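Local coordinates for protein D-3-phosphoglycerate dehydrogenase (Sulfolobus tokodaii, PDB 2EKL) that probably oxidises D-3-phosphoglycerate with NAD, as a member of the D-isomer specific 2-hydroxyacid dehydrogenase family, at residues 170-173 with 174-178; 189-192 with 193-197; 153-156 with 157-161. All coordinates share one frame; numbering follows the deposited sequence.

Contact 1. Residues 170-173 with 174-178; sequences AYDI and LDIRE. With NAD (nicotinamide-adenine-dinucleotide), chain B.
At the end of the second strand of the Rossmann fold, Asp172 and Leu174 meet in the turn that leads from strand 167-171 to helix 177-182 and holds the adenosine ribose of NAD. An acidic residue here is the classic mark of NAD-binding Rossmann domains, since its two oxygens can take both ribose hydroxyls. With CG anti to the backbone N (chi1 -162°), the carboxylate reaches the sugar: O2B of NAD donates to Asp172 OD1 over 2.9 Å and O3B to OD2 over 2.5 Å. The backbone N of Leu174 gives OD1 a nearly straight second bond of 2.9 Å on its anti lone pair, while Phe150 N binds OD2, so both oxygens are doubly held and the carboxylate is fixed in rotation. An asparagine here, with an NH2 replacing one oxygen, would probably leave both a backbone N-H and a ribose hydroxyl without their acceptor. Ile173 suits the adenine, its CG2 lying 3.5 Å from C6A of NAD, and Leu174 CD1 comes alongside the ribose. Beneath the turn the N-cap residue Ile176 fills the inner side: its CD1 lies 3.9 Å from Ala170 CB, and its CG2 meets Asp172 CB at 3.6 Å.

Contact 2. Residues 189-192 with 193-197; sequences SLEE and LLKNS
Leu190 and Leu194, one turn apart, belong to the apolar side of helix 190-196, a short helix of the Rossmann-type NAD-binding domain, with the buried Leu193 beside them against Tyr171. Their side chains cross at an angle, Leu190 CG meeting Leu194 CD1 at 3.7 Å. The two adopt different rotamers: Leu190 has CG anti to its N (chi1 -178°), whereas Leu194 has CG anti to the carbonyl carbon (chi1 -65°), which swings its branch back over the preceding turn, with Leu194 CG 3.1 Å from Leu190 O. Leucine suits both places, for Leu190 also packs on Tyr171, and Leu194 on Gln218 and Leu221 of helix 216-221. On the outer side Glu191 and Lys195 run side by side in the same direction. Their contact is made by methylenes, Glu191 CG to Lys195 CD at 3.8 Å; the lysine chain bends twice near its end, and its NZ stays 5.5 Å from Glu191 OE2, so any attraction between the charges is probably modest. Polar side chains bind backbone groups at both ends of the helix. Ser189 is the N-cap, its OG accepting from Glu192 N. Near the C-terminal end, Asn196 folds back so that ND2 donates to Glu192 O, its amide plane 85° from the Glu192 carboxylate. Ser197 OG donates to Leu193 O over 2.7 Å from above the carbonyl plane, while Asn196 N reaches that oxygen from the opposite face.

Contact 3. Residues 153-156 with 157-161; sequences IGTK and VGIIA. With NAD (nicotinamide-adenine-dinucleotide), chain B.
Ile153 and Val157 touch one turn apart in helix 152-163, the first helix of the Rossmann fold, which follows a glycine-rich turn; the sequence fits the GxGxxG pattern of such folds, whose last glycine, Gly154, already lies in the helix. The side chain of Ile153 divides its contacts between NAD and the helix. CB lies 3.5 Å from the phosphate oxygen O1N of NAD; there the chain forks. The CG2 branch turns along the helix and meets Val157 CG2 at 4.1 Å. The other branch, with CG1 anti to the carbonyl carbon (chi1 -63°), passes O1N at 3.6 Å, and its CD1 ends 3.6 Å from C6N of the nicotinamide ring. A branched aliphatic residue thus serves both partners, while Ala105 and Val106 of helix 102-118 cover it further. Val157 fits the inner face, against Ile147 and His203. On another side Thr155 CG2 approaches Ile159 CD1, its hydroxyl being bonded to Gly151 O, and Lys156 extends away to a salt bridge with Asp103. The polar link to the cofactor is made by the backbone: Ile153 N donates to O1N of NAD over 3.0 Å, almost straight at 172°. Lying in the first turn, this N-H probably joins the helix dipole in stabilising the negative pyrophosphate.

Overall arrangement
The three contacts follow one another along the Rossmann domain in the order 3, 1, 2, and two of them share the cofactor. Contact 3 lies at the pyrophosphate and nicotinamide, contact 1 at the adenosine; their nearest atoms are about 7 Å apart without touching, and NAD, which both contacts touch, links them, while strand 167-171 directly follows helix 152-163. Contact 2 packs on contact 1, mainly through Tyr171, whose CD1 lies 3.5 Å from Leu190 N and whose ring also approaches the adenine, while the Leu190 side chain stays about 6 Å from NAD. Contacts 2 and 3 do not touch, their centres being about 17 Å apart.

Contact 1. Residues 170-173 with 174-178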
ATOM      1  N   ALA A 170      -1.471 -11.315 -17.606  1.00 18.55           N
ATOM      2  CA  ALA A 170      -2.503 -12.019 -16.871  1.00 20.11           C
ATOM      3  C   ALA A 170      -2.717 -13.427 -17.392  1.00 20.59           C
ATOM      4  O   ALA A 170      -2.584 -13.686 -18.587  1.00 20.92           O
ATOM      5  CB  ALA A 170      -3.813 -11.235 -16.931  1.00 20.63           C
ATOM      6  N   TYR A 171      -3.023 -14.334 -16.473  1.00 19.08           N
ATOM      7  CA  TYR A 171      -3.303 -15.717 -16.821  1.00 20.14           C
ATOM      8  C   TYR A 171      -4.547 -16.167 -16.087  1.00 20.50           C
ATOM      9  O   TYR A 171      -4.731 -15.877 -14.901  1.00 19.74           O
ATOM     10  CB  TYR A 171      -2.157 -16.659 -16.439  1.00 20.66           C
ATOM     11  CG  TYR A 171      -2.546 -18.119 -16.601  1.00 24.23           C
ATOM     12  CD1 TYR A 171      -2.787 -18.662 -17.867  1.00 25.41           C
ATOM     13  CD2 TYR A 171      -2.745 -18.939 -15.489  1.00 24.98           C
ATOM     14  CE1 TYR A 171      -3.224 -19.981 -18.018  1.00 27.24           C
ATOM     15  CE2 TYR A 171      -3.180 -20.261 -15.631  1.00 25.95           C
ATOM     16  CZ  TYR A 171      -3.420 -20.772 -16.899  1.00 28.03           C
ATOM     17  OH  TYR A 171      -3.880 -22.063 -17.042  1.00 30.25           O
ATOM     18  N   ASP A 172      -5.409 -16.874 -16.805  1.00 19.58           N
ATOM     19  CA  ASP A 172      -6.623 -17.404 -16.221  1.00 19.72           C
ATOM     20  C   ASP A 172      -6.940 -18.660 -17.020  1.00 20.10           C
ATOM     21  O   ASP A 172      -6.585 -18.756 -18.194  1.00 19.33           O
ATOM     22  CB  ASP A 172      -7.763 -16.389 -16.333  1.00 19.70           C
ATOM     23  CG  ASP A 172      -8.900 -16.694 -15.378  1.00 21.83           C
ATOM     24  OD1 ASP A 172      -9.544 -17.755 -15.529  1.00 20.81           O
ATOM     25  OD2 ASP A 172      -9.141 -15.875 -14.466  1.00 20.79           O
ATOM     26  N   ILE A 173      -7.578 -19.632 -16.385  1.00 20.62           N
ATOM     27  CA  ILE A 173      -7.921 -20.857 -17.091  1.00 21.92           C
ATOM     28  C   ILE A 173      -9.059 -20.564 -18.061  1.00 21.42           C
ATOM     29  O   ILE A 173      -9.263 -21.287 -19.038  1.00 21.34           O
ATOM     30  CB  ILE A 173      -8.334 -21.965 -16.115  1.00 23.47           C
ATOM     31  CG1 ILE A 173      -9.482 -21.482 -15.225  1.00 24.13           C
ATOM     32  CG2 ILE A 173      -7.128 -22.384 -15.285  1.00 25.43           C
ATOM     33  CD1 ILE A 173      -9.953 -22.512 -14.229  1.00 28.50           C
ATOM     34  N   LEU A 174      -9.789 -19.488 -17.785  1.00 21.99           N
ATOM     35  CA  LEU A 174     -10.898 -19.074 -18.633  1.00 22.41           C
ATOM     36  C   LEU A 174     -10.388 -18.087 -19.674  1.00 22.05           C
ATOM     37  O   LEU A 174      -9.306 -17.524 -19.529  1.00 21.44           O
ATOM     38  CB  LEU A 174     -11.991 -18.409 -17.792  1.00 22.35           C
ATOM     39  CG  LEU A 174     -12.663 -19.250 -16.707  1.00 24.36           C
ATOM     40  CD1 LEU A 174     -13.719 -18.406 -16.004  1.00 24.74           C
ATOM     41  CD2 LEU A 174     -13.293 -20.490 -17.323  1.00 24.62           C
ATOM     42  N   ASP A 175     -11.171 -17.877 -20.730  1.00 21.97           N
ATOM     43  CA  ASP A 175     -10.791 -16.949 -21.788  1.00 23.40           C
ATOM     44  C   ASP A 175     -10.782 -15.501 -21.294  1.00 24.39           C
ATOM     45  O   ASP A 175     -11.808 -14.979 -20.858  1.00 23.32           O
ATOM     46  CB  ASP A 175     -11.752 -17.097 -22.975  1.00 26.30           C
ATOM     47  CG  ASP A 175     -11.505 -16.073 -24.062  1.00 28.30           C
ATOM     48  OD1 ASP A 175     -10.337 -15.695 -24.282  1.00 32.57           O
ATOM     49  OD2 ASP A 175     -12.483 -15.652 -24.712  1.00 34.44           O
ATOM     50  N   ILE A 176      -9.621 -14.854 -21.367  1.00 22.68           N
ATOM     51  CA  ILE A 176      -9.490 -13.469 -20.914  1.00 23.74           C
ATOM     52  C   ILE A 176      -8.729 -12.601 -21.909  1.00 24.79           C
ATOM     53  O   ILE A 176      -8.343 -11.477 -21.595  1.00 23.31           O
ATOM     54  CB  ILE A 176      -8.755 -13.388 -19.558  1.00 22.72           C
ATOM     55  CG1 ILE A 176      -7.371 -14.029 -19.680  1.00 23.43           C
ATOM     56  CG2 ILE A 176      -9.575 -14.075 -18.479  1.00 23.56           C
ATOM     57  CD1 ILE A 176      -6.441 -13.709 -18.515  1.00 24.48           C
ATOM     58  N   ARG A 177      -8.558 -13.129 -23.156  1.00 25.42           N
ATOM     59  CA  ARG A 177      -7.752 -12.395 -24.132  1.00 27.87           C
ATOM     60  C   ARG A 177      -8.166 -10.913 -24.256  1.00 27.47           C
ATOM     61  O   ARG A 177      -7.358 -10.000 -24.151  1.00 27.52           O
ATOM     62  CB  ARG A 177      -7.907 -13.103 -25.474  1.00 29.46           C
ATOM     63  CG  ARG A 177      -7.055 -12.464 -26.564  1.00 35.07           C
ATOM     64  CD  ARG A 177      -7.462 -12.958 -27.953  1.00 38.16           C
ATOM     65  NE  ARG A 177      -8.728 -12.352 -28.372  1.00 43.44           N
ATOM     66  CZ  ARG A 177      -9.758 -13.186 -28.574  1.00 45.30           C
ATOM     67  NH1 ARG A 177      -9.626 -14.480 -28.309  1.00 47.31           N
ATOM     68  NH2 ARG A 177     -10.875 -12.726 -29.146  1.00 45.81           N
ATOM     69  N   GLU A 178      -9.522 -10.747 -24.620  1.00 28.04           N
ATOM     70  CA  GLU A 178     -10.044  -9.396 -24.817  1.00 29.10           C
ATOM     71  C   GLU A 178     -10.150  -8.597 -23.520  1.00 28.24           C
ATOM     72  O   GLU A 178      -9.869  -7.397 -23.499  1.00 27.07           O
ATOM     73  CB  GLU A 178     -11.418  -9.446 -25.495  1.00 33.06           C
ATOM     74  CG  GLU A 178     -12.047  -8.071 -25.696  1.00 38.25           C
ATOM     75  CD  GLU A 178     -13.427  -8.140 -26.328  1.00 42.72           C
ATOM     76  OE1 GLU A 178     -14.314  -8.804 -25.752  1.00 46.47           O
ATOM     77  OE2 GLU A 178     -13.623  -7.526 -27.398  1.00 43.62           O
TER
HETATM   78  PA  NAD B1300     -13.585 -14.532  -9.330  1.00 21.06           P
HETATM   79  O1A NAD B1300     -14.170 -13.293  -9.873  1.00 20.44           O
HETATM   80  O2A NAD B1300     -14.453 -15.777  -9.396  1.00 18.98           O
HETATM   81  O5B NAD B1300     -12.193 -14.758 -10.091  1.00 21.90           O
HETATM   82  C5B NAD B1300     -11.420 -15.912  -9.803  1.00 21.47           C
HETATM   83  C4B NAD B1300     -10.590 -16.185 -11.198  1.00 23.44           C
HETATM   84  O4B NAD B1300      -9.479 -17.068 -10.970  1.00 24.95           O
HETATM   85  C3B NAD B1300     -11.556 -16.701 -12.317  1.00 23.53           C
HETATM   86  O3B NAD B1300     -11.462 -15.911 -13.501  1.00 21.77           O
HETATM   87  C2B NAD B1300     -11.148 -18.174 -12.438  1.00 25.95           C
HETATM   88  O2B NAD B1300     -11.405 -18.830 -13.656  1.00 25.74           O
HETATM   89  C1B NAD B1300      -9.724 -18.036 -12.043  1.00 25.19           C
HETATM   90  N9A NAD B1300      -9.052 -19.338 -11.737  1.00 26.04           N
HETATM   91  C8A NAD B1300      -9.497 -20.445 -11.028  1.00 26.96           C
HETATM   92  N7A NAD B1300      -8.532 -21.395 -11.017  1.00 28.93           N
HETATM   93  C5A NAD B1300      -7.470 -20.919 -11.706  1.00 29.54           C
HETATM   94  C6A NAD B1300      -6.155 -21.425 -12.053  1.00 31.61           C
HETATM   95  N6A NAD B1300      -5.765 -22.631 -11.671  1.00 34.11           N
HETATM   96  N1A NAD B1300      -5.254 -20.615 -12.823  1.00 31.28           N
HETATM   97  C2A NAD B1300      -5.618 -19.303 -13.268  1.00 31.34           C
HETATM   98  N3A NAD B1300      -6.899 -18.805 -12.932  1.00 26.81           N
HETATM   99  C4A NAD B1300      -7.794 -19.603 -12.169  1.00 27.80           C
HETATM  100  O3  NAD B1300     -13.227 -14.320  -7.774  1.00 21.21           O
HETATM  101  PN  NAD B1300     -12.772 -12.988  -6.984  1.00 21.77           P
HETATM  102  O1N NAD B1300     -11.970 -12.131  -7.870  1.00 21.50           O
HETATM  103  O2N NAD B1300     -14.047 -12.399  -6.482  1.00 22.91           O
HETATM  104  O5D NAD B1300     -11.988 -13.689  -5.810  1.00 23.42           O
HETATM  105  C5D NAD B1300     -10.668 -14.139  -6.025  1.00 22.92           C
HETATM  106  C4D NAD B1300     -10.103 -14.812  -4.791  1.00 24.51           C
HETATM  107  O4D NAD B1300      -9.984 -13.912  -3.704  1.00 21.35           O
HETATM  108  C3D NAD B1300     -10.916 -16.011  -4.223  1.00 23.97           C
HETATM  109  O3D NAD B1300     -10.046 -17.085  -3.834  1.00 25.10           O
HETATM  110  C2D NAD B1300     -11.688 -15.407  -3.107  1.00 23.92           C
HETATM  111  O2D NAD B1300     -12.262 -16.376  -2.252  1.00 25.81           O
HETATM  112  C1D NAD B1300     -10.609 -14.504  -2.578  1.00 23.02           C
HETATM  113  N1N NAD B1300     -11.011 -13.389  -1.673  1.00 21.81           N
HETATM  114  C2N NAD B1300     -10.240 -13.178  -0.488  1.00 21.52           C
HETATM  115  C3N NAD B1300     -10.606 -12.117   0.393  1.00 21.19           C
HETATM  116  C7N NAD B1300      -9.809 -11.888   1.620  1.00 20.79           C
HETATM  117  O7N NAD B1300     -10.472 -11.468   2.710  1.00 21.24           O
HETATM  118  N7N NAD B1300      -8.499 -12.071   1.708  1.00 20.69           N
HETATM  119  C4N NAD B1300     -11.781 -11.279   0.032  1.00 22.15           C
HETATM  120  C5N NAD B1300     -12.555 -11.506  -1.175  1.00 22.62           C
HETATM  121  C6N NAD B1300     -12.156 -12.579  -2.033  1.00 22.58           C

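Contact 2. Residues 189-192 with 193-197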
ATOM      1  N   SER A 189       0.262 -17.312 -21.253  1.00 22.17           N
ATOM      2  CA  SER A 189       0.263 -18.617 -20.603  1.00 21.41           C
ATOM      3  C   SER A 189       0.864 -18.433 -19.217  1.00 21.92           C
ATOM      4  O   SER A 189       1.558 -17.449 -18.964  1.00 22.37           O
ATOM      5  CB  SER A 189       1.125 -19.605 -21.384  1.00 21.22           C
ATOM      6  OG  SER A 189       2.472 -19.163 -21.437  1.00 21.46           O
ATOM      7  N   LEU A 190       0.612 -19.379 -18.324  1.00 21.85           N
ATOM      8  CA  LEU A 190       1.168 -19.280 -16.981  1.00 22.19           C
ATOM      9  C   LEU A 190       2.691 -19.296 -17.070  1.00 22.25           C
ATOM     10  O   LEU A 190       3.376 -18.606 -16.314  1.00 20.65           O
ATOM     11  CB  LEU A 190       0.677 -20.438 -16.110  1.00 21.87           C
ATOM     12  CG  LEU A 190       1.171 -20.416 -14.659  1.00 21.78           C
ATOM     13  CD1 LEU A 190       0.797 -19.092 -14.002  1.00 20.55           C
ATOM     14  CD2 LEU A 190       0.568 -21.578 -13.896  1.00 22.66           C
ATOM     15  N   GLU A 191       3.218 -20.079 -18.008  1.00 21.75           N
ATOM     16  CA  GLU A 191       4.660 -20.173 -18.197  1.00 21.34           C
ATOM     17  C   GLU A 191       5.266 -18.816 -18.543  1.00 20.42           C
ATOM     18  O   GLU A 191       6.269 -18.414 -17.956  1.00 18.40           O
ATOM     19  CB  GLU A 191       4.991 -21.173 -19.312  1.00 24.87           C
ATOM     20  CG  GLU A 191       6.487 -21.423 -19.502  1.00 27.70           C
ATOM     21  CD  GLU A 191       6.783 -22.314 -20.695  1.00 30.30           C
ATOM     22  OE1 GLU A 191       6.082 -23.332 -20.862  1.00 33.33           O
ATOM     23  OE2 GLU A 191       7.722 -22.002 -21.460  1.00 32.45           O
ATOM     24  N   GLU A 192       4.657 -18.113 -19.494  1.00 19.51           N
ATOM     25  CA  GLU A 192       5.171 -16.814 -19.902  1.00 20.47           C
ATOM     26  C   GLU A 192       5.059 -15.812 -18.761  1.00 18.77           C
ATOM     27  O   GLU A 192       5.973 -15.018 -18.533  1.00 20.03           O
ATOM     28  CB  GLU A 192       4.418 -16.284 -21.128  1.00 22.75           C
ATOM     29  CG  GLU A 192       5.114 -15.092 -21.781  1.00 27.18           C
ATOM     30  CD  GLU A 192       4.405 -14.585 -23.025  1.00 30.71           C
ATOM     31  OE1 GLU A 192       4.060 -15.408 -23.899  1.00 32.77           O
ATOM     32  OE2 GLU A 192       4.204 -13.357 -23.134  1.00 32.59           O
ATOM     33  N   LEU A 193       3.936 -15.850 -18.051  1.00 18.12           N
ATOM     34  CA  LEU A 193       3.720 -14.948 -16.926  1.00 16.38           C
ATOM     35  C   LEU A 193       4.807 -15.167 -15.880  1.00 17.02           C
ATOM     36  O   LEU A 193       5.446 -14.216 -15.429  1.00 18.00           O
ATOM     37  CB  LEU A 193       2.340 -15.190 -16.300  1.00 15.91           C
ATOM     38  CG  LEU A 193       1.923 -14.266 -15.143  1.00 16.32           C
ATOM     39  CD1 LEU A 193       0.408 -14.164 -15.094  1.00 16.55           C
ATOM     40  CD2 LEU A 193       2.471 -14.789 -13.814  1.00 17.25           C
ATOM     41  N   LEU A 194       5.026 -16.424 -15.514  1.00 16.99           N
ATOM     42  CA  LEU A 194       6.038 -16.758 -14.517  1.00 17.55           C
ATOM     43  C   LEU A 194       7.451 -16.350 -14.938  1.00 18.18           C
ATOM     44  O   LEU A 194       8.200 -15.790 -14.151  1.00 16.68           O
ATOM     45  CB  LEU A 194       5.996 -18.259 -14.212  1.00 18.24           C
ATOM     46  CG  LEU A 194       4.697 -18.748 -13.559  1.00 20.06           C
ATOM     47  CD1 LEU A 194       4.660 -20.262 -13.552  1.00 20.94           C
ATOM     48  CD2 LEU A 194       4.592 -18.191 -12.135  1.00 21.20           C
ATOM     49  N   LYS A 195       7.816 -16.615 -16.185  1.00 20.03           N
ATOM     50  CA  LYS A 195       9.156 -16.268 -16.647  1.00 20.84           C
ATOM     51  C   LYS A 195       9.432 -14.768 -16.759  1.00 19.21           C
ATOM     52  O   LYS A 195      10.586 -14.340 -16.690  1.00 19.45           O
ATOM     53  CB  LYS A 195       9.426 -16.928 -18.005  1.00 22.29           C
ATOM     54  CG  LYS A 195       9.331 -18.448 -17.984  1.00 26.76           C
ATOM     55  CD  LYS A 195       9.502 -19.042 -19.373  1.00 31.62           C
ATOM     56  CE  LYS A 195      10.868 -18.725 -19.955  1.00 35.18           C
ATOM     57  NZ  LYS A 195      11.966 -19.327 -19.148  1.00 37.61           N
ATOM     58  N   ASN A 196       8.383 -13.965 -16.906  1.00 18.09           N
ATOM     59  CA  ASN A 196       8.559 -12.525 -17.086  1.00 18.74           C
ATOM     60  C   ASN A 196       8.058 -11.581 -15.991  1.00 18.60           C
ATOM     61  O   ASN A 196       8.192 -10.366 -16.126  1.00 18.98           O
ATOM     62  CB  ASN A 196       7.916 -12.115 -18.416  1.00 19.59           C
ATOM     63  CG  ASN A 196       8.605 -12.744 -19.614  1.00 22.12           C
ATOM     64  OD1 ASN A 196       9.687 -12.314 -20.018  1.00 22.13           O
ATOM     65  ND2 ASN A 196       7.989 -13.777 -20.177  1.00 21.59           N
ATOM     66  N   SER A 197       7.501 -12.112 -14.909  1.00 18.09           N
ATOM     67  CA  SER A 197       6.968 -11.241 -13.863  1.00 17.29           C
ATOM     68  C   SER A 197       7.903 -10.940 -12.699  1.00 17.67           C
ATOM     69  O   SER A 197       8.528 -11.839 -12.140  1.00 17.21           O
ATOM     70  CB  SER A 197       5.662 -11.822 -13.314  1.00 17.86           C
ATOM     71  OG  SER A 197       4.656 -11.844 -14.315  1.00 19.14           O
TER

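Contact 3. Residues 153-156 with 157-161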
ATOM      1  N   ILE A 153     -11.465  -9.327  -8.678  1.00 16.92           N
ATOM      2  CA  ILE A 153     -10.328  -8.707  -8.009  1.00 15.78           C
ATOM      3  C   ILE A 153      -9.092  -8.604  -8.894  1.00 15.20           C
ATOM      4  O   ILE A 153      -8.473  -7.545  -8.979  1.00 15.33           O
ATOM      5  CB  ILE A 153      -9.982  -9.481  -6.717  1.00 16.17           C
ATOM      6  CG1 ILE A 153     -11.161  -9.391  -5.747  1.00 15.94           C
ATOM      7  CG2 ILE A 153      -8.722  -8.910  -6.067  1.00 15.72           C
ATOM      8  CD1 ILE A 153     -11.042 -10.310  -4.555  1.00 14.49           C
ATOM      9  N   GLY A 154      -8.742  -9.698  -9.561  1.00 14.39           N
ATOM     10  CA  GLY A 154      -7.575  -9.687 -10.424  1.00 15.61           C
ATOM     11  C   GLY A 154      -7.612  -8.588 -11.472  1.00 15.42           C
ATOM     12  O   GLY A 154      -6.604  -7.933 -11.734  1.00 16.20           O
ATOM     13  N   THR A 155      -8.775  -8.379 -12.077  1.00 16.20           N
ATOM     14  CA  THR A 155      -8.899  -7.348 -13.099  1.00 15.50           C
ATOM     15  C   THR A 155      -8.601  -5.958 -12.549  1.00 15.48           C
ATOM     16  O   THR A 155      -7.864  -5.190 -13.162  1.00 16.06           O
ATOM     17  CB  THR A 155     -10.310  -7.347 -13.726  1.00 15.41           C
ATOM     18  OG1 THR A 155     -10.537  -8.603 -14.380  1.00 15.60           O
ATOM     19  CG2 THR A 155     -10.437  -6.218 -14.749  1.00 19.17           C
ATOM     20  N   LYS A 156      -9.166  -5.635 -11.389  1.00 14.69           N
ATOM     21  CA  LYS A 156      -8.940  -4.321 -10.804  1.00 15.67           C
ATOM     22  C   LYS A 156      -7.507  -4.103 -10.328  1.00 16.54           C
ATOM     23  O   LYS A 156      -6.984  -2.991 -10.416  1.00 14.49           O
ATOM     24  CB  LYS A 156      -9.939  -4.071  -9.671  1.00 15.95           C
ATOM     25  CG  LYS A 156     -11.361  -3.853 -10.190  1.00 16.08           C
ATOM     26  CD  LYS A 156     -12.339  -3.510  -9.083  1.00 16.30           C
ATOM     27  CE  LYS A 156     -13.698  -3.143  -9.662  1.00 19.26           C
ATOM     28  NZ  LYS A 156     -14.689  -2.761  -8.617  1.00 18.01           N
ATOM     29  N   VAL A 157      -6.870  -5.153  -9.825  1.00 15.73           N
ATOM     30  CA  VAL A 157      -5.486  -5.036  -9.381  1.00 15.95           C
ATOM     31  C   VAL A 157      -4.656  -4.695 -10.626  1.00 15.62           C
ATOM     32  O   VAL A 157      -3.719  -3.901 -10.571  1.00 14.22           O
ATOM     33  CB  VAL A 157      -4.988  -6.365  -8.743  1.00 15.62           C
ATOM     34  CG1 VAL A 157      -3.475  -6.334  -8.563  1.00 15.44           C
ATOM     35  CG2 VAL A 157      -5.664  -6.570  -7.382  1.00 14.88           C
ATOM     36  N   GLY A 158      -5.027  -5.291 -11.754  1.00 17.92           N
ATOM     37  CA  GLY A 158      -4.323  -5.025 -12.998  1.00 17.03           C
ATOM     38  C   GLY A 158      -4.486  -3.583 -13.449  1.00 16.05           C
ATOM     39  O   GLY A 158      -3.533  -2.950 -13.897  1.00 16.85           O
ATOM     40  N   ILE A 159      -5.700  -3.056 -13.331  1.00 15.59           N
ATOM     41  CA  ILE A 159      -5.966  -1.677 -13.730  1.00 15.10           C
ATOM     42  C   ILE A 159      -5.125  -0.719 -12.891  1.00 15.06           C
ATOM     43  O   ILE A 159      -4.544   0.238 -13.409  1.00 15.17           O
ATOM     44  CB  ILE A 159      -7.469  -1.347 -13.566  1.00 17.48           C
ATOM     45  CG1 ILE A 159      -8.275  -2.162 -14.584  1.00 18.48           C
ATOM     46  CG2 ILE A 159      -7.712   0.150 -13.740  1.00 18.97           C
ATOM     47  CD1 ILE A 159      -9.769  -2.101 -14.381  1.00 18.95           C
ATOM     48  N   ILE A 160      -5.041  -0.992 -11.594  1.00 14.22           N
ATOM     49  CA  ILE A 160      -4.269  -0.144 -10.696  1.00 13.28           C
ATOM     50  C   ILE A 160      -2.772  -0.274 -10.966  1.00 12.68           C
ATOM     51  O   ILE A 160      -2.065   0.730 -11.050  1.00 12.55           O
ATOM     52  CB  ILE A 160      -4.581  -0.485  -9.214  1.00 11.99           C
ATOM     53  CG1 ILE A 160      -6.042  -0.128  -8.909  1.00 13.29           C
ATOM     54  CG2 ILE A 160      -3.656   0.289  -8.285  1.00 13.05           C
ATOM     55  CD1 ILE A 160      -6.579  -0.723  -7.610  1.00 13.88           C
ATOM     56  N   ALA A 161      -2.287  -1.501 -11.124  1.00 15.12           N
ATOM     57  CA  ALA A 161      -0.865  -1.705 -11.385  1.00 14.84           C
ATOM     58  C   ALA A 161      -0.453  -1.015 -12.685  1.00 15.75           C
ATOM     59  O   ALA A 161       0.643  -0.463 -12.785  1.00 14.40           O
ATOM     60  CB  ALA A 161      -0.550  -3.197 -11.449  1.00 15.10           C
TER
HETATM   61  PA  NAD B1300     -13.585 -14.532  -9.330  1.00 21.06           P
HETATM   62  O1A NAD B1300     -14.170 -13.293  -9.873  1.00 20.44           O
HETATM   63  O2A NAD B1300     -14.453 -15.777  -9.396  1.00 18.98           O
HETATM   64  O5B NAD B1300     -12.193 -14.758 -10.091  1.00 21.90           O
HETATM   65  C5B NAD B1300     -11.420 -15.912  -9.803  1.00 21.47           C
HETATM   66  C4B NAD B1300     -10.590 -16.185 -11.198  1.00 23.44           C
HETATM   67  O4B NAD B1300      -9.479 -17.068 -10.970  1.00 24.95           O
HETATM   68  C3B NAD B1300     -11.556 -16.701 -12.317  1.00 23.53           C
HETATM   69  O3B NAD B1300     -11.462 -15.911 -13.501  1.00 21.77           O
HETATM   70  C2B NAD B1300     -11.148 -18.174 -12.438  1.00 25.95           C
HETATM   71  O2B NAD B1300     -11.405 -18.830 -13.656  1.00 25.74           O
HETATM   72  C1B NAD B1300      -9.724 -18.036 -12.043  1.00 25.19           C
HETATM   73  N9A NAD B1300      -9.052 -19.338 -11.737  1.00 26.04           N
HETATM   74  C8A NAD B1300      -9.497 -20.445 -11.028  1.00 26.96           C
HETATM   75  N7A NAD B1300      -8.532 -21.395 -11.017  1.00 28.93           N
HETATM   76  C5A NAD B1300      -7.470 -20.919 -11.706  1.00 29.54           C
HETATM   77  C6A NAD B1300      -6.155 -21.425 -12.053  1.00 31.61           C
HETATM   78  N6A NAD B1300      -5.765 -22.631 -11.671  1.00 34.11           N
HETATM   79  N1A NAD B1300      -5.254 -20.615 -12.823  1.00 31.28           N
HETATM   80  C2A NAD B1300      -5.618 -19.303 -13.268  1.00 31.34           C
HETATM   81  N3A NAD B1300      -6.899 -18.805 -12.932  1.00 26.81           N
HETATM   82  C4A NAD B1300      -7.794 -19.603 -12.169  1.00 27.80           C
HETATM   83  O3  NAD B1300     -13.227 -14.320  -7.774  1.00 21.21           O
HETATM   84  PN  NAD B1300     -12.772 -12.988  -6.984  1.00 21.77           P
HETATM   85  O1N NAD B1300     -11.970 -12.131  -7.870  1.00 21.50           O
HETATM   86  O2N NAD B1300     -14.047 -12.399  -6.482  1.00 22.91           O
HETATM   87  O5D NAD B1300     -11.988 -13.689  -5.810  1.00 23.42           O
HETATM   88  C5D NAD B1300     -10.668 -14.139  -6.025  1.00 22.92           C
HETATM   89  C4D NAD B1300     -10.103 -14.812  -4.791  1.00 24.51           C
HETATM   90  O4D NAD B1300      -9.984 -13.912  -3.704  1.00 21.35           O
HETATM   91  C3D NAD B1300     -10.916 -16.011  -4.223  1.00 23.97           C
HETATM   92  O3D NAD B1300     -10.046 -17.085  -3.834  1.00 25.10           O
HETATM   93  C2D NAD B1300     -11.688 -15.407  -3.107  1.00 23.92           C
HETATM   94  O2D NAD B1300     -12.262 -16.376  -2.252  1.00 25.81           O
HETATM   95  C1D NAD B1300     -10.609 -14.504  -2.578  1.00 23.02           C
HETATM   96  N1N NAD B1300     -11.011 -13.389  -1.673  1.00 21.81           N
HETATM   97  C2N NAD B1300     -10.240 -13.178  -0.488  1.00 21.52           C
HETATM   98  C3N NAD B1300     -10.606 -12.117   0.393  1.00 21.19           C
HETATM   99  C7N NAD B1300      -9.809 -11.888   1.620  1.00 20.79           C
HETATM  100  O7N NAD B1300     -10.472 -11.468   2.710  1.00 21.24           O
HETATM  101  N7N NAD B1300      -8.499 -12.071   1.708  1.00 20.69           N
HETATM  102  C4N NAD B1300     -11.781 -11.279   0.032  1.00 22.15           C
HETATM  103  C5N NAD B1300     -12.555 -11.506  -1.175  1.00 22.62           C
HETATM  104  C6N NAD B1300     -12.156 -12.579  -2.033  1.00 22.58           C